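Local coordinates for heat-inducible transcription repressor HrcA (Thermotoga maritima, PDB 1STZ), which is a DNA-binding transcriptional repressor that probably keeps the class I heat shock operons grpE-dnaK-dnaJ and groELS from being induced, at residues P79-L84 with I275-G280; K118-A123 with I137-T142; G292-G297 with E330-T335. All blocks are in the same frame, centred on the assembly; numbering follows the deposited sequence.

Contact 1: P79-L84 with I275-G280; sequences PTDKGL and IGREIG
A single water bridges Asp81, Arg277 and Glu278: it donates to Glu278 OE1 at 2.6 Å, accepts from Arg277 NE at 2.9 Å, and gives a weak bond to Asp81 O. The direct link runs beside it. Arg277 N donates to Asp81 OD2 at 3.0 Å, nearly straight at 163°, but arrives from above the carboxylate plane. The other oxygen, OD1, is salt-bridged to Lys310, so each carboxylate oxygen has a partner of its own. Arg277 turns CG into the cleft between its own N and carbonyl carbon (chi1 38°) and bends again at chi2; the two side chains slide past each other in opposite directions, Arg277 CG 3.2 Å from Asp81 OD2 and Arg277 NE 3.5 Å from Asp81 CB. Replacing Asp81 by alanine removes both oxygens, and Arg277 N and the Lys310 ammonium would probably each lose this partner. Gly276 passes so close to Asp81 OD2 that a beta carbon there would collide with it. Next to these polar groups, Leu84 CB meets Ile275 CG2 at 3.9 Å. Glu278 OE2 takes Ile275 N at 2.8 Å and also pairs with Arg85, tying the turn to the helix once more. Thr80 N-caps that helix through Gly83 N. The contact joins the helix directly after the wing of a winged helix-turn-helix DNA-binding domain to a turn of the GAF-like domain, an interdomain interface.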
loop_
_atom_site.group_PDB
_atom_site.type_symbol
_atom_site.label_atom_id
_atom_site.label_comp_id
_atom_site.label_asym_id
_atom_site.label_seq_id
_atom_site.Cartn_x
_atom_site.Cartn_y
_atom_site.Cartn_z
ATOM N N PRO A 79 -8.244 26.096 -22.576
ATOM C CA PRO A 79 -9.640 25.979 -22.136
ATOM C C PRO A 79 -10.069 27.076 -21.154
ATOM O O PRO A 79 -9.293 27.483 -20.326
ATOM C CB PRO A 79 -9.694 24.604 -21.449
ATOM C CG PRO A 79 -8.288 24.208 -21.210
ATOM C CD PRO A 79 -7.454 24.903 -22.217
ATOM N N THR A 80 -11.294 27.561 -21.313
ATOM C CA THR A 80 -11.946 28.372 -20.296
ATOM C C THR A 80 -12.535 27.477 -19.244
ATOM O O THR A 80 -12.456 26.263 -19.354
ATOM C CB THR A 80 -13.064 29.208 -20.937
ATOM O OG1 THR A 80 -14.070 28.337 -21.443
ATOM C CG2 THR A 80 -12.553 29.991 -22.157
ATOM N N ASP A 81 -13.135 28.060 -18.217
ATOM C CA ASP A 81 -13.861 27.264 -17.214
ATOM C C ASP A 81 -14.995 26.482 -17.867
ATOM O O ASP A 81 -15.302 25.371 -17.453
ATOM C CB ASP A 81 -14.409 28.142 -16.089
ATOM C CG ASP A 81 -13.313 28.709 -15.207
ATOM O OD1 ASP A 81 -12.168 28.208 -15.288
ATOM O OD2 ASP A 81 -13.485 29.661 -14.419
ATOM N N LYS A 82 -15.604 27.055 -18.902
ATOM C CA LYS A 82 -16.651 26.364 -19.641
ATOM C C LYS A 82 -16.094 25.126 -20.356
ATOM O O LYS A 82 -16.700 24.066 -20.350
ATOM C CB LYS A 82 -17.322 27.318 -20.627
ATOM C CG LYS A 82 -18.581 26.761 -21.233
ATOM C CD LYS A 82 -19.074 27.658 -22.326
ATOM C CE LYS A 82 -20.427 27.230 -22.845
ATOM N NZ LYS A 82 -20.811 28.094 -23.997
ATOM N N GLY A 83 -14.922 25.267 -20.957
ATOM C CA GLY A 83 -14.268 24.143 -21.601
ATOM C C GLY A 83 -13.826 23.070 -20.643
ATOM O O GLY A 83 -13.893 21.890 -20.960
ATOM N N LEU A 84 -13.367 23.465 -19.469
ATOM C CA LEU A 84 -13.032 22.487 -18.437
ATOM C C LEU A 84 -14.268 21.717 -17.975
ATOM O O LEU A 84 -14.189 20.522 -17.776
ATOM C CB LEU A 84 -12.332 23.143 -17.251
ATOM C CG LEU A 84 -10.978 23.734 -17.600
ATOM C CD1 LEU A 84 -10.474 24.590 -16.420
ATOM C CD2 LEU A 84 -9.983 22.650 -17.950
ATOM N N ILE A 275 -15.652 24.250 -10.638
ATOM C CA ILE A 275 -14.459 24.638 -11.380
ATOM C C ILE A 275 -14.423 26.151 -11.523
ATOM O O ILE A 275 -15.381 26.762 -11.992
ATOM C CB ILE A 275 -14.460 23.936 -12.787
ATOM C CG1 ILE A 275 -14.398 22.423 -12.629
ATOM C CG2 ILE A 275 -13.294 24.403 -13.634
ATOM C CD1 ILE A 275 -14.837 21.640 -13.842
ATOM N N GLY A 276 -13.315 26.751 -11.109
ATOM C CA GLY A 276 -13.072 28.177 -11.297
ATOM C C GLY A 276 -14.184 29.097 -10.813
ATOM O O GLY A 276 -14.483 29.174 -9.624
ATOM N N ARG A 277 -14.823 29.789 -11.744
ATOM C CA ARG A 277 -15.912 30.692 -11.401
ATOM C C ARG A 277 -17.096 30.024 -10.678
ATOM O O ARG A 277 -17.863 30.697 -9.990
ATOM C CB ARG A 277 -16.410 31.448 -12.635
ATOM C CG ARG A 277 -16.460 30.659 -13.939
ATOM C CD ARG A 277 -17.563 29.614 -14.011
ATOM N NE ARG A 277 -17.692 28.998 -15.339
ATOM C CZ ARG A 277 -18.321 29.528 -16.377
ATOM N NH1 ARG A 277 -18.905 30.738 -16.295
ATOM N NH2 ARG A 277 -18.373 28.838 -17.519
ATOM N N GLU A 278 -17.247 28.714 -10.840
ATOM C CA GLU A 278 -18.330 27.974 -10.181
ATOM C C GLU A 278 -18.187 27.994 -8.644
ATOM O O GLU A 278 -19.174 27.853 -7.932
ATOM C CB GLU A 278 -18.423 26.545 -10.709
ATOM C CG GLU A 278 -18.805 26.414 -12.199
ATOM C CD GLU A 278 -18.581 25.002 -12.761
ATOM O OE1 GLU A 278 -18.841 24.762 -13.961
ATOM O OE2 GLU A 278 -18.144 24.105 -11.998
ATOM N N ILE A 279 -16.974 28.229 -8.150
ATOM C CA ILE A 279 -16.692 28.239 -6.713
ATOM C C ILE A 279 -17.403 29.400 -5.991
ATOM O O ILE A 279 -17.935 29.232 -4.906
ATOM C CB ILE A 279 -15.158 28.259 -6.464
ATOM C CG1 ILE A 279 -14.551 26.956 -6.973
ATOM C CG2 ILE A 279 -14.827 28.433 -4.966
ATOM C CD1 ILE A 279 -13.057 26.844 -6.757
ATOM N N GLY A 280 -17.423 30.558 -6.623
ATOM C CA GLY A 280 -18.176 31.691 -6.131
ATOM C C GLY A 280 -17.351 32.805 -5.546
ATOM O O GLY A 280 -17.927 33.796 -5.111
HETATM O O HOH W 1 -17.905 26.178 -15.904
#

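Contact 2: K118-A123 with I137-T142; sequences KVLFLA and IERPNT
Leu120 and Ile137 meet through similar torsions: Leu120 CG and Ile137 CG1 both stand anti to the carbonyl carbon (chi1 -62° for Leu120, -57° for Ile137), and an extended chi2 carries a methyl outward from both. For Leu120 this spreads the two delta methyls over different parts of the facing segment. CD2 reaches the branch methyl CG2 of Ile137 at 4.0 Å, the two side chains crossing at a slant. CD1 goes the other way, to the start of the loop that follows the strand: it meets Pro140 CD, also at 4.0 Å, the two side chains reaching toward each other, and lies 4.1 Å from Arg139 CA. The longer branch of Ile137 takes a separate path. Its CD1 settles against the helix backbone, 3.6 Å from Leu120 O, and touches Ala123 CB at 4.3 Å, one turn further along the helix. CD1 alone thus spans from Leu120 to Ala123, while CG2 meets Leu120 only.

No hydrogen bond joins the two segments; the contact is apolar and buried. Polar groups are dealt with at its border. Arg139 lays its aliphatic part near Leu120, while its guanidinium is salt-bridged to Glu117 and also donates to Glu229 O. The Tyr294 side chain packs against Leu120, Ile137 and Pro140 alike, and Phe332 adds a further apolar neighbour to Leu120.

Helix 116-131 thereby lies against the strand that follows it after a short turn, strand 134-138. That strand is next to the edge of a five-stranded antiparallel sheet of order 2-1-5-4-3, and a helix packed on such a sheet is consistent with the GAF-like fold of this domain.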
loop_
_atom_site.group_PDB
_atom_site.type_symbol
_atom_site.label_atom_id
_atom_site.label_comp_id
_atom_site.label_asym_id
_atom_site.label_seq_id
_atom_site.Cartn_x
_atom_site.Cartn_y
_atom_site.Cartn_z
ATOM N N LYS A 118 -8.020 8.185 13.290
ATOM C CA LYS A 118 -7.014 7.541 12.460
ATOM C C LYS A 118 -7.587 7.141 11.071
ATOM O O LYS A 118 -6.873 7.181 10.060
ATOM C CB LYS A 118 -6.432 6.328 13.198
ATOM C CG LYS A 118 -5.370 5.555 12.431
ATOM C CD LYS A 118 -4.115 6.391 12.185
ATOM C CE LYS A 118 -3.006 5.544 11.549
ATOM N NZ LYS A 118 -1.648 6.037 11.923
ATOM N N VAL A 119 -8.862 6.776 11.022
ATOM C CA VAL A 119 -9.486 6.422 9.757
ATOM C C VAL A 119 -9.604 7.671 8.870
ATOM O O VAL A 119 -9.311 7.602 7.691
ATOM C CB VAL A 119 -10.875 5.764 9.917
ATOM C CG1 VAL A 119 -11.522 5.594 8.562
ATOM C CG2 VAL A 119 -10.757 4.410 10.592
ATOM N N LEU A 120 -10.008 8.797 9.447
ATOM C CA LEU A 120 -10.072 10.067 8.717
ATOM C C LEU A 120 -8.673 10.505 8.275
ATOM O O LEU A 120 -8.504 11.043 7.181
ATOM C CB LEU A 120 -10.709 11.167 9.572
ATOM C CG LEU A 120 -12.160 10.954 10.009
ATOM C CD1 LEU A 120 -12.649 12.129 10.865
ATOM C CD2 LEU A 120 -13.087 10.702 8.823
ATOM N N PHE A 121 -7.684 10.280 9.129
ATOM C CA PHE A 121 -6.285 10.606 8.837
ATOM C C PHE A 121 -5.783 9.849 7.599
ATOM O O PHE A 121 -5.148 10.429 6.722
ATOM C CB PHE A 121 -5.375 10.255 10.032
ATOM C CG PHE A 121 -3.912 10.607 9.800
ATOM C CD1 PHE A 121 -3.019 9.667 9.324
ATOM C CD2 PHE A 121 -3.450 11.904 10.016
ATOM C CE1 PHE A 121 -1.682 10.001 9.090
ATOM C CE2 PHE A 121 -2.110 12.240 9.793
ATOM C CZ PHE A 121 -1.234 11.294 9.325
ATOM N N LEU A 122 -6.064 8.545 7.542
ATOM C CA LEU A 122 -5.636 7.726 6.428
ATOM C C LEU A 122 -6.344 8.117 5.142
ATOM O O LEU A 122 -5.719 8.192 4.100
ATOM C CB LEU A 122 -5.855 6.248 6.709
ATOM C CG LEU A 122 -4.951 5.686 7.803
ATOM C CD1 LEU A 122 -5.485 4.348 8.304
ATOM C CD2 LEU A 122 -3.519 5.539 7.293
ATOM N N ALA A 123 -7.643 8.355 5.230
ATOM C CA ALA A 123 -8.431 8.753 4.073
ATOM C C ALA A 123 -7.939 10.076 3.479
ATOM O O ALA A 123 -7.736 10.162 2.275
ATOM C CB ALA A 123 -9.936 8.831 4.419
ATOM N N ILE A 137 -11.277 17.313 5.634
ATOM C CA ILE A 137 -12.349 16.429 6.077
ATOM C C ILE A 137 -12.936 16.991 7.368
ATOM O O ILE A 137 -12.235 17.132 8.362
ATOM C CB ILE A 137 -11.834 15.011 6.341
ATOM C CG1 ILE A 137 -11.163 14.445 5.081
ATOM C CG2 ILE A 137 -12.982 14.097 6.794
ATOM C CD1 ILE A 137 -10.735 13.018 5.199
ATOM N N GLU A 138 -14.228 17.290 7.343
ATOM C CA GLU A 138 -14.964 17.671 8.523
ATOM C C GLU A 138 -15.087 16.471 9.500
ATOM O O GLU A 138 -15.656 15.444 9.136
ATOM C CB GLU A 138 -16.336 18.177 8.106
ATOM C CG GLU A 138 -17.040 19.015 9.148
ATOM C CD GLU A 138 -18.403 19.506 8.702
ATOM O OE1 GLU A 138 -19.022 18.902 7.788
ATOM O OE2 GLU A 138 -18.879 20.501 9.293
ATOM N N ARG A 139 -14.532 16.611 10.710
ATOM C CA ARG A 139 -14.668 15.628 11.787
ATOM C C ARG A 139 -16.123 15.555 12.272
ATOM O O ARG A 139 -16.874 16.511 12.145
ATOM C CB ARG A 139 -13.753 15.988 12.978
ATOM C CG ARG A 139 -12.277 16.013 12.650
ATOM C CD ARG A 139 -11.361 16.260 13.848
ATOM N NE ARG A 139 -9.976 15.889 13.554
ATOM C CZ ARG A 139 -8.998 16.709 13.164
ATOM N NH1 ARG A 139 -9.194 18.009 12.966
ATOM N NH2 ARG A 139 -7.788 16.211 12.953
ATOM N N PRO A 140 -16.535 14.439 12.853
ATOM C CA PRO A 140 -17.899 14.351 13.377
ATOM C C PRO A 140 -18.137 15.471 14.399
ATOM O O PRO A 140 -17.241 15.805 15.179
ATOM C CB PRO A 140 -17.925 12.973 14.046
ATOM C CG PRO A 140 -16.855 12.219 13.366
ATOM C CD PRO A 140 -15.767 13.210 13.114
ATOM N N ASN A 141 -19.322 16.067 14.364
ATOM C CA ASN A 141 -19.649 17.177 15.249
ATOM C C ASN A 141 -19.710 16.683 16.690
ATOM O O ASN A 141 -20.389 15.712 16.980
ATOM C CB ASN A 141 -20.978 17.801 14.823
ATOM C CG ASN A 141 -21.186 19.212 15.372
ATOM O OD1 ASN A 141 -20.813 19.528 16.516
ATOM N ND2 ASN A 141 -21.797 20.068 14.554
ATOM N N THR A 142 -18.952 17.331 17.579
ATOM C CA THR A 142 -18.911 16.951 18.998
ATOM C C THR A 142 -20.202 17.254 19.740
ATOM O O THR A 142 -20.463 16.688 20.793
ATOM C CB THR A 142 -17.751 17.642 19.733
ATOM O OG1 THR A 142 -17.811 19.060 19.545
ATOM C CG2 THR A 142 -16.421 17.221 19.154
#

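Contact 3: G292-G297 with E330-T335; sequences GKYFKG and EYFTST
Thr333 and the end of strand 292-296 supply the polar part of the contact. Gly297 N donates to Thr333 OG1 at 2.9 Å in an almost straight bond (170°). The same hydroxyl sits 3.1 Å from Phe295 O, and its one proton also has Ser329 O, a helical turn earlier, within reach. With OG1 beside its own backbone N (chi1 -64°), Thr333 directs the hydroxyl at the strand end and lays CG2 4.0 Å from Gly297 CA. At the helix terminus, Thr335 OG1 donates to Tyr331 O at 2.7 Å and is also bonded by Lys177 of the second subunit.

Aromatic packing lies deeper. The rings of Tyr294 and Phe332 are inclined at 54° with centroids 4.9 Å apart, an oblique pair. Tyr294 CE1 stands 3.5 Å over one face of Phe332, toward its rim, while Tyr331 CD2 occupies the opposite face, so the phenyl ring is held between two tyrosines. The Tyr294 hydroxyl bonds to Glu138 O.

Plain van der Waals contact is lighter: Lys296 CG rests 3.8 Å from Phe332 O.

Strand 292-296 runs nearly parallel to helix segment 330-334, the last turns of helix 314-334, their axes 6.4 Å apart at closest approach. Strand 299-309 flanks the strand in the sheet, and helix 116-131 packs on Tyr294, Tyr331 and Phe332.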
loop_
_atom_site.group_PDB
_atom_site.type_symbol
_atom_site.label_atom_id
_atom_site.label_comp_id
_atom_site.label_asym_id
_atom_site.label_seq_id
_atom_site.Cartn_x
_atom_site.Cartn_y
_atom_site.Cartn_z
ATOM N N GLY A 292 -18.371 16.445 -1.173
ATOM C CA GLY A 292 -19.342 15.397 -0.910
ATOM C C GLY A 292 -19.402 15.135 0.592
ATOM O O GLY A 292 -18.613 15.683 1.353
ATOM N N LYS A 293 -20.325 14.293 1.022
ATOM C CA LYS A 293 -20.443 13.947 2.430
ATOM C C LYS A 293 -20.207 12.469 2.640
ATOM O O LYS A 293 -20.454 11.672 1.748
ATOM C CB LYS A 293 -21.821 14.313 2.947
ATOM C CG LYS A 293 -22.206 15.759 2.742
ATOM C CD LYS A 293 -23.433 16.104 3.553
ATOM C CE LYS A 293 -23.963 17.483 3.245
ATOM N NZ LYS A 293 -24.777 17.468 2.013
ATOM N N TYR A 294 -19.727 12.118 3.827
ATOM C CA TYR A 294 -19.706 10.741 4.291
ATOM C C TYR A 294 -20.813 10.582 5.338
ATOM O O TYR A 294 -21.160 11.544 6.032
ATOM C CB TYR A 294 -18.311 10.328 4.805
ATOM C CG TYR A 294 -17.816 10.992 6.064
ATOM C CD1 TYR A 294 -17.810 10.318 7.282
ATOM C CD2 TYR A 294 -17.279 12.260 6.031
ATOM C CE1 TYR A 294 -17.345 10.933 8.440
ATOM C CE2 TYR A 294 -16.814 12.884 7.184
ATOM C CZ TYR A 294 -16.835 12.223 8.376
ATOM O OH TYR A 294 -16.354 12.865 9.510
ATOM N N PHE A 295 -21.374 9.379 5.410
ATOM C CA PHE A 295 -22.612 9.121 6.116
ATOM C C PHE A 295 -22.495 7.970 7.108
ATOM O O PHE A 295 -21.727 7.030 6.922
ATOM C CB PHE A 295 -23.720 8.716 5.124
ATOM C CG PHE A 295 -24.144 9.806 4.172
ATOM C CD1 PHE A 295 -23.392 10.088 3.050
ATOM C CD2 PHE A 295 -25.315 10.514 4.388
ATOM C CE1 PHE A 295 -23.783 11.095 2.162
ATOM C CE2 PHE A 295 -25.725 11.498 3.510
ATOM C CZ PHE A 295 -24.961 11.792 2.389
ATOM N N LYS A 296 -23.327 8.039 8.140
ATOM C CA LYS A 296 -23.672 6.892 8.964
ATOM C C LYS A 296 -25.087 6.482 8.606
ATOM O O LYS A 296 -26.047 7.001 9.150
ATOM C CB LYS A 296 -23.563 7.273 10.440
ATOM C CG LYS A 296 -24.018 6.191 11.411
ATOM C CD LYS A 296 -24.301 6.760 12.805
ATOM C CE LYS A 296 -25.494 7.701 12.840
ATOM N NZ LYS A 296 -26.748 7.010 12.418
ATOM N N GLY A 297 -25.223 5.555 7.668
ATOM C CA GLY A 297 -26.528 5.183 7.150
ATOM C C GLY A 297 -27.042 6.300 6.264
ATOM O O GLY A 297 -26.373 6.687 5.311
ATOM N N GLU A 330 -18.696 3.602 4.656
ATOM C CA GLU A 330 -18.712 2.197 5.085
ATOM C C GLU A 330 -18.171 2.032 6.504
ATOM O O GLU A 330 -18.769 1.308 7.317
ATOM C CB GLU A 330 -17.864 1.344 4.177
ATOM C CG GLU A 330 -18.632 0.331 3.377
ATOM C CD GLU A 330 -17.815 -0.151 2.188
ATOM O OE1 GLU A 330 -18.354 -0.125 1.062
ATOM O OE2 GLU A 330 -16.631 -0.540 2.396
ATOM N N TYR A 331 -17.022 2.664 6.783
ATOM C CA TYR A 331 -16.470 2.639 8.120
ATOM C C TYR A 331 -17.493 3.208 9.137
ATOM O O TYR A 331 -17.808 2.573 10.131
ATOM C CB TYR A 331 -15.121 3.378 8.238
ATOM C CG TYR A 331 -14.666 3.356 9.687
ATOM C CD1 TYR A 331 -13.971 2.263 10.210
ATOM C CD2 TYR A 331 -15.032 4.366 10.550
ATOM C CE1 TYR A 331 -13.609 2.225 11.560
ATOM C CE2 TYR A 331 -14.692 4.333 11.900
ATOM C CZ TYR A 331 -13.982 3.262 12.401
ATOM O OH TYR A 331 -13.654 3.262 13.752
ATOM N N PHE A 332 -18.013 4.400 8.883
ATOM C CA PHE A 332 -18.870 5.076 9.869
ATOM C C PHE A 332 -20.218 4.369 10.060
ATOM O O PHE A 332 -20.728 4.282 11.193
ATOM C CB PHE A 332 -18.989 6.577 9.564
ATOM C CG PHE A 332 -17.800 7.347 10.029
ATOM C CD1 PHE A 332 -16.678 7.495 9.219
ATOM C CD2 PHE A 332 -17.759 7.851 11.320
ATOM C CE1 PHE A 332 -15.567 8.146 9.687
ATOM C CE2 PHE A 332 -16.650 8.526 11.789
ATOM C CZ PHE A 332 -15.547 8.673 10.978
ATOM N N THR A 333 -20.733 3.796 8.975
ATOM C CA THR A 333 -21.995 3.070 8.977
ATOM C C THR A 333 -21.901 1.695 9.637
ATOM O O THR A 333 -22.865 1.244 10.256
ATOM C CB THR A 333 -22.517 2.881 7.526
ATOM O OG1 THR A 333 -22.811 4.145 6.938
ATOM C CG2 THR A 333 -23.873 2.158 7.498
ATOM N N SER A 334 -20.772 1.011 9.461
ATOM C CA SER A 334 -20.592 -0.325 10.028
ATOM C C SER A 334 -20.302 -0.201 11.518
ATOM O O SER A 334 -20.603 -1.079 12.292
ATOM C CB SER A 334 -19.466 -1.082 9.329
ATOM O OG SER A 334 -18.208 -0.511 9.635
ATOM N N THR A 335 -19.718 0.920 11.898
ATOM C CA THR A 335 -19.562 1.289 13.290
ATOM C C THR A 335 -20.913 1.902 13.685
ATOM O O THR A 335 -21.019 3.118 13.920
ATOM C CB THR A 335 -18.387 2.300 13.425
ATOM O OG1 THR A 335 -17.259 1.824 12.679
ATOM C CG2 THR A 335 -17.861 2.365 14.837
#

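How the contacts relate
Contacts 2 and 3 are neighbours, with centres about 11 Å apart, and share the five-stranded sheet of the GAF-like domain: helices 116-131 and 314-334 pack together over strands 134-138 and 287-296 in a shared, mostly apolar layer, with the Tyr294 hydroxyl probably bonded to Glu138 O. Contact 1 lies apart, its centre about 29 Å from that of contact 2 and 31 Å from that of contact 3, where helix 81-94 meets the turn after edge strand 272-275. Along the chain, contact 2 is nested inside the loop that contact 1 closes, and contact 3 follows. Contacts 2 and 3 thus build the central domain, whereas contact 1 probably helps to set the DNA-binding part against it.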